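Local coordinates for DNA-binding protein HU (Thermus thermophilus HB8, PDB 5EKA), which binds and wraps DNA as a histone-like homodimer, stabilising it against denaturation under extreme environmental conditions, at residues A28-D31 against A32-K36; K4-K8 against A9-D13; K88-K91 against D92-K96. One frame throughout, in Å; residues are numbered along the deposited sequence.

Contact 1 (A28-D31 against A32-K36); sequences AMVD and ALLAK
V30 and L34 meet in the middle of helix 23-42, the long second helix of the HU fold, at the i to i+4 spacing of one helical turn. The two side chains lie alongside each other and point the same way. V30 CG1 is 4.1 Å from L34 CD1, an ordinary apolar contact. The torsions explain it. V30 holds CG1 opposite its backbone N (chi1 179°), next to the carbonyl carbon, which turns this branch forward along the helix. L34 sets CG back beside its own backbone N (chi1 -60°), and L34 CG then sits 3.4 Å from V30 O.

That carbonyl also takes the backbone bond of the same turn. L34 N reaches V30 O at 3.0 Å, and the bond is nearly straight, with an N-H...O angle of 175°. The bonds on either side are a little more bent: L33 N to M29 O is 2.8 Å and A35 N to D31 O is 3.0 Å. A32 N bonds to A28 O, the earliest of these four bonds along the chain.

In the HU dimer this helix has two covered faces. V30 and L34 pack toward helix 8-19 of the same chain. M29 and L33 face the second subunit, where each packs against its own counterpart in that chain. A32 touches T19 of the second subunit. A bound glycerol, probably from the crystallisation liquor, lies about 3 Å from the M29 side chain.

The D31 carboxylate leans back toward the preceding turn, where OD2 forms a salt bridge with K27. A35 CB is 3.5 Å from D31 O, on an exposed side of the helix.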
ATOM      1  N   ALA A  28      -5.164   9.612 -11.913  1.00 28.70           N
ATOM      2  CA  ALA A  28      -4.523  10.777 -11.304  1.00 27.82           C
ATOM      3  C   ALA A  28      -4.508  10.611  -9.790  1.00 26.51           C
ATOM      4  O   ALA A  28      -3.523  10.958  -9.131  1.00 25.15           O
ATOM      5  CB  ALA A  28      -5.276  12.043 -11.699  1.00 30.74           C
ATOM      6  N   MET A  29      -5.598  10.100  -9.240  1.00 25.01           N
ATOM      7  CA  MET A  29      -5.694   9.899  -7.791  1.00 25.18           C
ATOM      8  C   MET A  29      -4.704   8.861  -7.270  1.00 23.09           C
ATOM      9  O   MET A  29      -4.012   9.111  -6.269  1.00 21.49           O
ATOM     10  CB  MET A  29      -7.136   9.568  -7.395  1.00 26.13           C
ATOM     11  CG  MET A  29      -8.097  10.724  -7.566  1.00 30.51           C
ATOM     12  SD  MET A  29      -9.735  10.145  -7.090  0.50 32.19           S
ATOM     13  CE  MET A  29     -10.699  11.584  -7.498  1.00 39.19           C
ATOM     14  N   VAL A  30      -4.599   7.725  -7.971  1.00 22.52           N
ATOM     15  CA  VAL A  30      -3.701   6.658  -7.575  1.00 21.28           C
ATOM     16  C   VAL A  30      -2.254   7.138  -7.646  1.00 20.01           C
ATOM     17  O   VAL A  30      -1.484   6.908  -6.723  1.00 18.39           O
ATOM     18  CB  VAL A  30      -3.879   5.328  -8.361  1.00 22.26           C
ATOM     19  CG1 VAL A  30      -2.866   4.289  -7.890  1.00 21.96           C
ATOM     20  CG2 VAL A  30      -5.287   4.767  -8.192  1.00 23.23           C
ATOM     21  N   ASP A  31      -1.895   7.841  -8.716  1.00 21.75           N
ATOM     22  CA  ASP A  31      -0.501   8.283  -8.823  1.00 23.44           C
ATOM     23  C   ASP A  31      -0.180   9.285  -7.707  1.00 22.00           C
ATOM     24  O   ASP A  31       0.876   9.217  -7.093  1.00 23.09           O
ATOM     25  CB  ASP A  31      -0.230   8.902 -10.196  1.00 27.64           C
ATOM     26  CG  ASP A  31      -0.175   7.849 -11.300  1.00 29.93           C
ATOM     27  OD1 ASP A  31      -0.041   6.650 -10.969  1.00 34.55           O
ATOM     28  OD2 ASP A  31      -0.225   8.254 -12.485  1.00 37.54           O
ATOM     29  N   ALA A  32      -1.119  10.190  -7.434  1.00 21.12           N
ATOM     30  CA  ALA A  32      -0.930  11.160  -6.346  1.00 20.69           C
ATOM     31  C   ALA A  32      -0.861  10.463  -4.997  1.00 18.99           C
ATOM     32  O   ALA A  32      -0.070  10.838  -4.151  1.00 18.58           O
ATOM     33  CB  ALA A  32      -2.025  12.223  -6.333  1.00 21.44           C
ATOM     34  N   LEU A  33      -1.721   9.476  -4.778  1.00 18.41           N
ATOM     35  CA  LEU A  33      -1.739   8.759  -3.511  1.00 18.51           C
ATOM     36  C   LEU A  33      -0.407   8.097  -3.236  1.00 17.77           C
ATOM     37  O   LEU A  33       0.170   8.274  -2.154  1.00 16.64           O
ATOM     38  CB  LEU A  33      -2.880   7.730  -3.508  1.00 19.01           C
ATOM     39  CG  LEU A  33      -2.956   6.829  -2.285  1.00 18.40           C
ATOM     40  CD1 LEU A  33      -3.304   7.637  -1.014  1.00 20.01           C
ATOM     41  CD2 LEU A  33      -3.885   5.620  -2.480  1.00 18.39           C
ATOM     42  N   LEU A  34       0.109   7.363  -4.226  1.00 17.55           N
ATOM     43  CA  LEU A  34       1.405   6.731  -4.051  1.00 18.55           C
ATOM     44  C   LEU A  34       2.525   7.727  -3.872  1.00 17.34           C
ATOM     45  O   LEU A  34       3.453   7.472  -3.091  1.00 17.99           O
ATOM     46  CB  LEU A  34       1.653   5.734  -5.173  1.00 19.51           C
ATOM     47  CG  LEU A  34       0.606   4.616  -5.217  1.00 19.62           C
ATOM     48  CD1 LEU A  34       0.903   3.751  -6.428  1.00 22.68           C
ATOM     49  CD2 LEU A  34       0.558   3.815  -3.925  1.00 20.07           C
ATOM     50  N   ALA A  35       2.486   8.843  -4.575  1.00 17.72           N
ATOM     51  CA  ALA A  35       3.497   9.899  -4.390  1.00 17.61           C
ATOM     52  C   ALA A  35       3.479  10.449  -2.963  1.00 17.50           C
ATOM     53  O   ALA A  35       4.518  10.673  -2.358  1.00 17.54           O
ATOM     54  CB  ALA A  35       3.300  11.002  -5.393  1.00 19.10           C
ATOM     55  N   LYS A  36       2.283  10.614  -2.395  1.00 17.22           N
ATOM     56  CA  LYS A  36       2.149  11.186  -1.060  1.00 17.37           C
ATOM     57  C   LYS A  36       2.548  10.176   0.007  1.00 17.14           C
ATOM     58  O   LYS A  36       3.139  10.569   1.049  1.00 16.24           O
ATOM     59  CB  LYS A  36       0.704  11.708  -0.837  1.00 18.45           C
ATOM     60  CG  LYS A  36       0.337  12.930  -1.680  1.00 20.92           C
ATOM     61  CD  LYS A  36       1.151  14.167  -1.316  1.00 23.10           C
ATOM     62  CE  LYS A  36       0.901  15.316  -2.249  1.00 26.74           C
ATOM     63  NZ  LYS A  36       1.789  16.440  -1.860  1.00 29.35           N
TER

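Contact 2 (K4-K8 against A9-D13); sequences KTVTK and ADLVD
T7 places OG1 between its backbone N and its carbonyl carbon (chi1 64°), and D10 swings CG to the side of its own backbone N (chi1 -68°). Together these torsions close a capping box at the start of helix 8-19, where the short N-terminal strand 5-7 of the HU fold turns into the helix. T7 is the N-cap. T7 OG1 accepts from D10 N at 3.0 Å. In return, T7 N donates to D10 OD2, also at 3.0 Å, with an N-H...O angle of 173°. The place of OD2 is less sure, because it lies too close to another atom of the model. The two bonds run in opposite directions between the same two residues and use two N-H groups at the strand-to-helix turn. K3, outside the two segments, also makes a salt bridge to D10 OD2, so this oxygen appears to be shared between a backbone N-H and a lysine.

The helical bonds begin at once. L11 N donates to T7 O at 2.9 Å, nearly in line with the carbonyl bond, and V12 N donates to K8 O.

V6, just before the N-cap, packs against the first turn of the helix. Its side chain runs at about a right angle to that of L11. In the dimer, T5, V6 and T7 pair in a parallel ladder with a strand of the second subunit, and L11 packs on V37 of that subunit. The V6 branch used here is CG1, which comes 3.9 Å from L11 CG and 3.8 Å from D10 CB.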
ATOM      1  N   LYS A   4      -3.245 -13.868 -12.010  1.00 25.66           N
ATOM      2  CA  LYS A   4      -2.058 -14.070 -11.186  1.00 26.36           C
ATOM      3  C   LYS A   4      -1.400 -12.777 -10.693  1.00 24.87           C
ATOM      4  O   LYS A   4      -0.884 -12.720  -9.567  1.00 24.01           O
ATOM      5  CB  LYS A   4      -1.027 -14.968 -11.883  1.00 29.91           C
ATOM      6  CG  LYS A   4      -1.602 -16.335 -12.195  1.00 33.55           C
ATOM      7  CD  LYS A   4      -0.531 -17.386 -12.368  1.00 38.34           C
ATOM      8  CE  LYS A   4      -1.156 -18.773 -12.369  1.00 40.81           C
ATOM      9  NZ  LYS A   4      -1.840 -19.100 -11.080  1.00 41.48           N
ATOM     10  N   THR A   5      -1.390 -11.745 -11.538  1.00 24.75           N
ATOM     11  CA  THR A   5      -0.812 -10.472 -11.174  1.00 24.95           C
ATOM     12  C   THR A   5      -1.845  -9.386 -11.459  1.00 23.40           C
ATOM     13  O   THR A   5      -2.371  -9.295 -12.576  1.00 23.90           O
ATOM     14  CB  THR A   5       0.465 -10.148 -11.951  1.00 29.31           C
ATOM     15  OG1 THR A   5       1.404 -11.229 -11.834  1.00 30.72           O
ATOM     16  CG2 THR A   5       1.062  -8.849 -11.438  1.00 29.79           C
ATOM     17  N   VAL A   6      -2.132  -8.580 -10.449  1.00 21.27           N
ATOM     18  CA  VAL A   6      -2.988  -7.454 -10.610  1.00 21.12           C
ATOM     19  C   VAL A   6      -2.111  -6.210 -10.576  1.00 20.27           C
ATOM     20  O   VAL A   6      -1.420  -5.985  -9.609  1.00 20.26           O
ATOM     21  CB  VAL A   6      -4.071  -7.431  -9.509  1.00 21.55           C
ATOM     22  CG1 VAL A   6      -4.886  -6.129  -9.539  1.00 22.61           C
ATOM     23  CG2 VAL A   6      -4.956  -8.676  -9.660  1.00 23.13           C
ATOM     24  N   THR A   7      -2.138  -5.424 -11.637  1.00 19.53           N
ATOM     25  CA  THR A   7      -1.303  -4.246 -11.735  1.00 19.07           C
ATOM     26  C   THR A   7      -1.959  -2.963 -11.277  1.00 18.82           C
ATOM     27  O   THR A   7      -3.165  -2.918 -11.068  1.00 17.87           O
ATOM     28  CB  THR A   7      -0.872  -4.042 -13.190  1.00 20.28           C
ATOM     29  OG1 THR A   7      -2.039  -3.771 -13.998  1.00 20.73           O
ATOM     30  CG2 THR A   7      -0.190  -5.280 -13.692  1.00 21.11           C
ATOM     31  N   LYS A   8      -1.162  -1.896 -11.190  1.00 19.55           N
ATOM     32  CA  LYS A   8      -1.706  -0.563 -10.908  1.00 19.61           C
ATOM     33  C   LYS A   8      -2.783  -0.213 -11.947  1.00 20.06           C
ATOM     34  O   LYS A   8      -3.883   0.205 -11.583  1.00 18.80           O
ATOM     35  CB  LYS A   8      -0.582   0.485 -10.847  1.00 21.53           C
ATOM     36  CG  LYS A   8      -1.054   1.865 -10.462  1.00 24.74           C
ATOM     37  CD  LYS A   8       0.100   2.801 -10.101  1.00 28.04           C
ATOM     38  CE  LYS A   8       1.307   2.715 -10.999  1.00 33.37           C
ATOM     39  NZ  LYS A   8       2.113   3.977 -11.014  1.00 35.11           N
ATOM     40  N   ALA A   9      -2.490  -0.478 -13.219  1.00 20.48           N
ATOM     41  CA  ALA A   9      -3.439  -0.260 -14.293  1.00 22.02           C
ATOM     42  C   ALA A   9      -4.737  -1.079 -14.101  1.00 21.94           C
ATOM     43  O   ALA A   9      -5.855  -0.552 -14.333  1.00 22.81           O
ATOM     44  CB  ALA A   9      -2.778  -0.585 -15.635  1.00 23.38           C
ATOM     45  N   ASP A  10      -4.627  -2.352 -13.696  1.00 21.20           N
ATOM     46  CA  ASP A  10      -5.826  -3.147 -13.413  1.00 21.64           C
ATOM     47  C   ASP A  10      -6.648  -2.527 -12.290  1.00 20.36           C
ATOM     48  O   ASP A  10      -7.852  -2.500 -12.370  1.00 21.40           O
ATOM     49  CB  ASP A  10      -5.499  -4.560 -12.986  1.00 22.01           C
ATOM     50  CG  ASP A  10      -4.894  -5.392 -14.102  1.00 24.44           C
ATOM     51  OD1 ASP A  10      -5.260  -5.168 -15.286  1.00 26.31           O
ATOM     52  OD2 ASP A  10      -4.046  -6.281 -13.785  1.00 25.27           O
ATOM     53  N   LEU A  11      -5.966  -2.069 -11.247  1.00 19.60           N
ATOM     54  CA  LEU A  11      -6.650  -1.450 -10.110  1.00 19.61           C
ATOM     55  C   LEU A  11      -7.381  -0.170 -10.471  1.00 20.30           C
ATOM     56  O   LEU A  11      -8.479   0.047  -9.990  1.00 20.11           O
ATOM     57  CB  LEU A  11      -5.676  -1.226  -8.960  1.00 18.95           C
ATOM     58  CG  LEU A  11      -5.257  -2.509  -8.237  1.00 19.70           C
ATOM     59  CD1 LEU A  11      -4.076  -2.224  -7.329  1.00 20.20           C
ATOM     60  CD2 LEU A  11      -6.389  -3.160  -7.438  1.00 20.51           C
ATOM     61  N   VAL A  12      -6.786   0.654 -11.322  1.00 21.42           N
ATOM     62  CA  VAL A  12      -7.474   1.865 -11.827  1.00 23.15           C
ATOM     63  C   VAL A  12      -8.780   1.453 -12.484  1.00 24.18           C
ATOM     64  O   VAL A  12      -9.825   2.030 -12.252  1.00 24.88           O
ATOM     65  CB  VAL A  12      -6.566   2.668 -12.808  1.00 24.15           C
ATOM     66  CG1 VAL A  12      -7.352   3.681 -13.636  1.00 26.76           C
ATOM     67  CG2 VAL A  12      -5.405   3.325 -12.064  1.00 23.66           C
ATOM     68  N   ASP A  13      -8.727   0.455 -13.354  1.00 24.62           N
ATOM     69  CA  ASP A  13      -9.935  -0.013 -14.024  1.00 26.63           C
ATOM     70  C   ASP A  13     -10.978  -0.555 -13.055  1.00 25.18           C
ATOM     71  O   ASP A  13     -12.163  -0.264 -13.204  1.00 27.42           O
ATOM     72  CB  ASP A  13      -9.557  -1.061 -15.046  1.00 28.96           C
ATOM     73  CG  ASP A  13      -8.861  -0.454 -16.266  1.00 33.84           C
ATOM     74  OD1 ASP A  13      -9.055   0.747 -16.536  1.00 37.68           O
ATOM     75  OD2 ASP A  13      -8.130  -1.187 -16.984  1.00 38.01           O
TER

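Contact 3 (K88-K91 against D92-K96); sequences KALK and DKVKK
K88 O lies over one face of the D92 carboxylate, 3.2 Å from D92 CG, while the K88 ammonium comes to one of its oxygens. K88 NZ forms a salt bridge with D92 OD2 at 2.8 Å, using the syn lone pair, on the side of OD1. The residues are one turn apart in helix 88-94, the short C-terminal helix of the HU fold.

The lysine chain is extended until its last torsion, where a bend (chi4 -68°) carries NZ back to the carboxylate. K88 CG is 3.4 Å from D92 OD2, and the two side chains cross obliquely. A leucine in place of D92 would probably leave the K88 ammonium without its ion-pair mate and set the end of that lysine free to turn.

The backbone bond of the same pair is short, D92 N to K88 O at 2.8 Å. K93 N follows with a bond to A89 O. The pattern then weakens as the helix runs out: V94 N makes weak bonds to both L90 O and K91 O, and K95 N makes a weak one to K91 O.

L90 and V94 form the apolar side, with V94 packing on V57 of the second subunit and L90 on E38 of that chain. V94 O accepts a hydrogen bond from Q80 of the same neighbouring subunit. Within the helix, the methyl contact is loose, L90 CD1 to V94 CG2 at 4.3 Å, while K95 lays its CG 3.4 Å from K91 O.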
ATOM      1  N   LYS A  88      -5.026  -6.326  11.147  1.00 24.41           N
ATOM      2  CA  LYS A  88      -5.726  -7.555  11.445  1.00 24.09           C
ATOM      3  C   LYS A  88      -6.759  -7.967  10.411  1.00 22.18           C
ATOM      4  O   LYS A  88      -6.876  -9.157  10.060  1.00 21.64           O
ATOM      5  CB  LYS A  88      -6.422  -7.445  12.789  1.00 28.42           C
ATOM      6  CG  LYS A  88      -7.137  -8.730  13.162  1.00 30.48           C
ATOM      7  CD  LYS A  88      -7.608  -8.669  14.580  1.00 34.63           C
ATOM      8  CE  LYS A  88      -8.025 -10.031  15.122  1.00 36.54           C
ATOM      9  NZ  LYS A  88      -9.254 -10.556  14.468  1.00 34.81           N
ATOM     10  N   ALA A  89      -7.544  -7.006   9.947  1.00 21.76           N
ATOM     11  CA  ALA A  89      -8.565  -7.314   8.940  1.00 21.90           C
ATOM     12  C   ALA A  89      -7.970  -7.947   7.682  1.00 20.63           C
ATOM     13  O   ALA A  89      -8.506  -8.920   7.142  1.00 20.77           O
ATOM     14  CB  ALA A  89      -9.353  -6.072   8.588  1.00 24.03           C
ATOM     15  N   LEU A  90      -6.857  -7.389   7.234  1.00 18.98           N
ATOM     16  CA  LEU A  90      -6.182  -7.884   6.038  1.00 18.67           C
ATOM     17  C   LEU A  90      -5.580  -9.263   6.320  1.00 18.97           C
ATOM     18  O   LEU A  90      -5.726 -10.187   5.519  1.00 19.45           O
ATOM     19  CB  LEU A  90      -5.132  -6.887   5.587  1.00 18.68           C
ATOM     20  CG  LEU A  90      -4.393  -7.324   4.320  1.00 18.68           C
ATOM     21  CD1 LEU A  90      -5.319  -7.524   3.140  1.00 20.63           C
ATOM     22  CD2 LEU A  90      -3.245  -6.386   3.990  1.00 19.29           C
ATOM     23  N   LYS A  91      -4.965  -9.438   7.499  1.00 18.66           N
ATOM     24  CA  LYS A  91      -4.381 -10.730   7.858  1.00 20.26           C
ATOM     25  C   LYS A  91      -5.476 -11.795   7.866  1.00 21.08           C
ATOM     26  O   LYS A  91      -5.286 -12.896   7.389  1.00 21.75           O
ATOM     27  CB  LYS A  91      -3.675 -10.643   9.205  1.00 21.37           C
ATOM     28  CG  LYS A  91      -2.334  -9.915   9.126  1.00 22.03           C
ATOM     29  CD  LYS A  91      -1.598 -10.028  10.414  1.00 25.54           C
ATOM     30  CE  LYS A  91      -2.135  -9.107  11.478  1.00 28.04           C
ATOM     31  NZ  LYS A  91      -1.323  -9.209  12.725  1.00 31.90           N
ATOM     32  N   ASP A  92      -6.638 -11.440   8.402  1.00 20.95           N
ATOM     33  CA  ASP A  92      -7.738 -12.388   8.510  1.00 22.34           C
ATOM     34  C   ASP A  92      -8.302 -12.779   7.137  1.00 23.10           C
ATOM     35  O   ASP A  92      -8.626 -13.951   6.891  1.00 24.38           O
ATOM     36  CB  ASP A  92      -8.827 -11.791   9.430  1.00 23.73           C
ATOM     37  CG  ASP A  92      -8.422 -11.832  10.927  1.00 26.52           C
ATOM     38  OD1 ASP A  92      -7.489 -12.619  11.338  1.00 28.60           O
ATOM     39  OD2 ASP A  92      -9.082 -11.132  11.736  1.00 28.50           O
ATOM     40  N   LYS A  93      -8.401 -11.801   6.240  1.00 22.33           N
ATOM     41  CA  LYS A  93      -8.944 -12.048   4.888  1.00 25.25           C
ATOM     42  C   LYS A  93      -8.032 -12.925   4.023  1.00 26.27           C
ATOM     43  O   LYS A  93      -8.507 -13.570   3.075  1.00 27.82           O
ATOM     44  CB  LYS A  93      -9.228 -10.735   4.142  1.00 27.79           C
ATOM     45  CG  LYS A  93     -10.558 -10.130   4.547  1.00 32.46           C
ATOM     46  CD  LYS A  93     -11.238  -9.419   3.396  1.00 38.12           C
ATOM     47  CE  LYS A  93     -11.863 -10.359   2.370  1.00 42.46           C
ATOM     48  NZ  LYS A  93     -11.800  -9.755   0.999  1.00 46.41           N
ATOM     49  N   VAL A  94      -6.741 -12.968   4.345  1.00 24.44           N
ATOM     50  CA  VAL A  94      -5.778 -13.722   3.515  1.00 27.64           C
ATOM     51  C   VAL A  94      -5.559 -15.156   4.004  1.00 30.83           C
ATOM     52  O   VAL A  94      -5.023 -15.985   3.283  1.00 33.51           O
ATOM     53  CB  VAL A  94      -4.455 -12.951   3.426  1.00 26.76           C
ATOM     54  CG1 VAL A  94      -3.295 -13.779   2.886  1.00 30.34           C
ATOM     55  CG2 VAL A  94      -4.690 -11.733   2.548  1.00 25.77           C
ATOM     56  N   LYS A  95      -6.021 -15.463   5.207  1.00 32.38           N
ATOM     57  CA  LYS A  95      -6.018 -16.844   5.660  1.00 37.74           C
ATOM     58  C   LYS A  95      -6.883 -17.730   4.772  1.00 43.00           C
ATOM     59  O   LYS A  95      -7.897 -17.305   4.233  1.00 42.41           O
ATOM     60  CB  LYS A  95      -6.499 -16.930   7.105  1.00 37.94           C
ATOM     61  CG  LYS A  95      -5.550 -16.242   8.058  1.00 36.84           C
ATOM     62  CD  LYS A  95      -6.048 -16.295   9.478  1.00 38.59           C
ATOM     63  CE  LYS A  95      -5.146 -15.493  10.402  1.00 38.97           C
ATOM     64  NZ  LYS A  95      -5.202 -16.052  11.785  1.00 43.99           N
ATOM     65  N   LYS A  96      -6.482 -18.978   4.609  1.00 50.20           N
ATOM     66  CA  LYS A  96      -7.327 -19.905   3.875  1.00 57.89           C
ATOM     67  C   LYS A  96      -8.521 -20.293   4.744  1.00 60.57           C
ATOM     68  O   LYS A  96      -8.406 -20.352   5.972  1.00 62.16           O
ATOM     69  CB  LYS A  96      -6.538 -21.129   3.396  1.00 65.73           C
ATOM     70  CG  LYS A  96      -6.240 -21.100   1.896  1.00 69.70           C
ATOM     71  CD  LYS A  96      -7.502 -21.374   1.077  1.00 71.61           C
ATOM     72  CE  LYS A  96      -7.241 -21.347  -0.420  1.00 75.66           C
ATOM     73  NZ  LYS A  96      -8.202 -22.214  -1.167  1.00 80.53           N
ATOM     74  OXT LYS A  96      -9.630 -20.520   4.239  1.00 64.43           O
TER

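How the contacts relate
Contact 1 lies within helix 23-42; contact 2 joins strand 5-7 to the preceding helix 8-19; the two touch. K8 of contact 2 packs on V30 and L34 of contact 1 and makes a long, weak ion pair with D31, while V12 meets V30. Contact 3 stands apart on the C-terminal helix; its nearest atoms are about 11 Å from contact 2 and about 13 Å from contact 1. All three are partly buried and reach the second subunit. Mid-helix, contact 1 has regular backbone bonds and apolar packing. At a helix start, contact 2 uses a polar capping box. Contact 3, the most exposed, pairs a surface salt bridge with fading helical bonds.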